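PDB 5HWI: glutathione-specific gamma-glutamylcyclotransferase from Saccharomyces cerevisiae S288c, which catalyses the cleavage of glutathione into 5-oxo-L-proline and the dipeptide Cys-Gly, acting on no other gamma-glutamyl peptide. Local coordinates for residues 125-130 with 153-158. The protein carries 4 engineered substitutions. Residues are numbered along the deposited sequence; the frame is centred on the assembly and turned at random. Where two conformers were deposited one is given.
Sequences EVHLET and KRVLLT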
loop_
_atom_site.group_PDB
_atom_site.type_symbol
_atom_site.label_atom_id
_atom_site.label_comp_id
_atom_site.label_asym_id
_atom_site.label_seq_id
_atom_site.Cartn_x
_atom_site.Cartn_y
_atom_site.Cartn_z
ATOM N N GLU A 125 6.114 -10.494 -5.094
ATOM C CA GLU A 125 7.510 -10.423 -4.658
ATOM C C GLU A 125 7.846 -9.025 -4.147
ATOM O O GLU A 125 7.415 -8.033 -4.737
ATOM C CB GLU A 125 8.458 -10.738 -5.815
ATOM C CG GLU A 125 8.272 -12.082 -6.369
ATOM C CD GLU A 125 9.244 -12.361 -7.522
ATOM O OE1 GLU A 125 9.621 -11.421 -8.260
ATOM O OE2 GLU A 125 9.653 -13.532 -7.641
ATOM N N VAL A 126 8.607 -8.944 -3.040
ATOM C CA VAL A 126 9.088 -7.650 -2.541
ATOM C C VAL A 126 10.572 -7.780 -2.272
ATOM O O VAL A 126 11.094 -8.887 -2.097
ATOM C CB VAL A 126 8.382 -7.183 -1.244
ATOM C CG1 VAL A 126 6.908 -7.075 -1.500
ATOM C CG2 VAL A 126 8.672 -8.164 -0.054
ATOM N N HIS A 127 11.264 -6.643 -2.295
ATOM C CA HIS A 127 12.680 -6.620 -1.970
ATOM C C HIS A 127 12.801 -6.200 -0.512
ATOM O O HIS A 127 12.215 -5.192 -0.107
ATOM C CB HIS A 127 13.463 -5.639 -2.838
ATOM C CG HIS A 127 13.451 -5.956 -4.293
ATOM N ND1 HIS A 127 14.477 -5.586 -5.132
ATOM C CD2 HIS A 127 12.515 -6.544 -5.075
ATOM C CE1 HIS A 127 14.199 -5.980 -6.364
ATOM N NE2 HIS A 127 13.009 -6.556 -6.360
ATOM N N LEU A 128 13.556 -6.968 0.293
ATOM C CA LEU A 128 13.609 -6.644 1.710
ATOM C C LEU A 128 14.677 -5.604 2.016
ATOM O O LEU A 128 15.821 -5.703 1.581
ATOM C CB LEU A 128 13.883 -7.912 2.540
ATOM C CG LEU A 128 12.828 -8.986 2.418
ATOM C CD1 LEU A 128 13.284 -10.204 3.258
ATOM C CD2 LEU A 128 11.454 -8.531 2.872
ATOM N N GLU A 129 14.329 -4.632 2.842
ATOM C CA GLU A 129 15.349 -3.706 3.334
ATOM C C GLU A 129 15.561 -4.002 4.820
ATOM O O GLU A 129 14.878 -3.453 5.696
ATOM C CB GLU A 129 14.939 -2.236 3.066
ATOM C CG GLU A 129 15.875 -1.226 3.715
ATOM C CD GLU A 129 17.236 -1.087 3.020
ATOM O OE1 GLU A 129 17.563 -1.883 2.113
ATOM O OE2 GLU A 129 17.999 -0.179 3.421
ATOM N N THR A 130 16.521 -4.872 5.106
ATOM C CA THR A 130 16.709 -5.385 6.454
ATOM C C THR A 130 17.680 -4.513 7.234
ATOM O O THR A 130 18.614 -3.918 6.675
ATOM C CB THR A 130 17.249 -6.829 6.394
ATOM O OG1 THR A 130 18.397 -6.866 5.522
ATOM C CG2 THR A 130 16.163 -7.775 5.861
ATOM N N LYS A 153 19.014 -6.753 -3.321
ATOM C CA LYS A 153 18.258 -7.080 -2.115
ATOM C C LYS A 153 17.662 -8.484 -2.197
ATOM O O LYS A 153 17.367 -8.997 -3.280
ATOM C CB LYS A 153 17.110 -6.107 -1.886
ATOM C CG LYS A 153 17.477 -4.657 -2.081
ATOM C CD LYS A 153 18.361 -4.167 -0.966
ATOM C CE LYS A 153 18.451 -2.633 -0.964
ATOM N NZ LYS A 153 19.581 -2.192 -0.082
ATOM N N ARG A 154 17.438 -9.069 -1.027
ATOM C CA ARG A 154 16.768 -10.361 -0.955
ATOM C C ARG A 154 15.303 -10.211 -1.372
ATOM O O ARG A 154 14.622 -9.265 -0.964
ATOM C CB ARG A 154 16.833 -10.929 0.465
ATOM C CG ARG A 154 18.269 -11.149 1.044
ATOM C CD ARG A 154 19.031 -12.157 0.230
ATOM N NE ARG A 154 20.343 -12.382 0.838
ATOM C CZ ARG A 154 21.160 -13.355 0.461
ATOM N NH1 ARG A 154 20.780 -14.217 -0.496
ATOM N NH2 ARG A 154 22.365 -13.491 1.035
ATOM N N VAL A 155 14.819 -11.155 -2.185
ATOM C CA VAL A 155 13.440 -11.114 -2.682
ATOM C C VAL A 155 12.593 -12.151 -1.949
ATOM O O VAL A 155 12.963 -13.338 -1.886
ATOM C CB VAL A 155 13.401 -11.357 -4.199
ATOM C CG1 VAL A 155 11.974 -11.327 -4.693
ATOM C CG2 VAL A 155 14.312 -10.336 -4.909
ATOM N N LEU A 156 11.420 -11.721 -1.482
ATOM C CA LEU A 156 10.528 -12.530 -0.654
ATOM C C LEU A 156 9.145 -12.566 -1.276
ATOM O O LEU A 156 8.637 -11.512 -1.671
ATOM C CB LEU A 156 10.409 -11.931 0.748
ATOM C CG LEU A 156 9.429 -12.676 1.630
ATOM C CD1 LEU A 156 10.023 -14.049 1.971
ATOM C CD2 LEU A 156 9.210 -11.768 2.928
ATOM N N LEU A 157 8.556 -13.773 -1.388
ATOM C CA LEU A 157 7.171 -13.928 -1.810
ATOM C C LEU A 157 6.257 -13.694 -0.612
ATOM O O LEU A 157 6.413 -14.364 0.416
ATOM C CB LEU A 157 6.922 -15.323 -2.367
ATOM C CG LEU A 157 5.606 -15.370 -3.162
ATOM C CD1 LEU A 157 5.709 -14.538 -4.479
ATOM C CD2 LEU A 157 5.223 -16.828 -3.497
ATOM N N THR A 158 5.309 -12.748 -0.720
ATOM C CA THR A 158 4.454 -12.369 0.411
ATOM C C THR A 158 3.006 -12.206 -0.048
ATOM O O THR A 158 2.763 -11.787 -1.174
ATOM C CB THR A 158 4.956 -11.049 1.092
ATOM O OG1 THR A 158 4.068 -10.639 2.150
ATOM C CG2 THR A 158 5.163 -9.859 0.076
HETATM O O HOH W 1 17.791 -7.529 1.417
#
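An antiparallel pairing of strands 120-128 and 155-162, in the mixed sheet of this ChaC-family enzyme, forms where Val126 faces Leu156 in a hydrogen-bonded pair, flanked by the non-hydrogen-bonded pairs Glu125 with Leu157 and His127 with Val155. Two reciprocal bonds establish the register: Val126 N gives to Leu156 O, and Leu156 N returns one to Val126 O, at 2.9 Å each. Leu128 N then bonds Arg154 O at 2.8 Å, almost straight (166° at the hydrogen). Where the ladder ends, a water takes over, donating to Leu128 O and accepting from Arg154 N.

On the face of Val126, its CG2 lies 4.2 Å from Leu156 CB, and Leu128 CD2 touches Leu156 CD2 at 3.9 Å; Val126 and Leu128 also meet Val96 of strand 91-99, and Leu156 touches Trp9. On the sheet face of His127 and Val155, Val155 CG2 lies over one face of the imidazole, displaced toward its rim, 4.2 Å from His127 CD2, while His127 ND1 hydrogen-bonds Ser151 OG. Lys153, bent at chi2 (-71°), brings NZ to the syn lone pair of Glu129 OE1, a 3.0 Å salt bridge. With an alanine in place of Lys153, the Glu129 carboxylate would probably lose this mate and be freer to turn. With Val126 against Leu11, a probable substrate-binding residue, the pairing joins neighbouring strands of the sheet characteristic of the gamma-glutamylcyclotransferase fold.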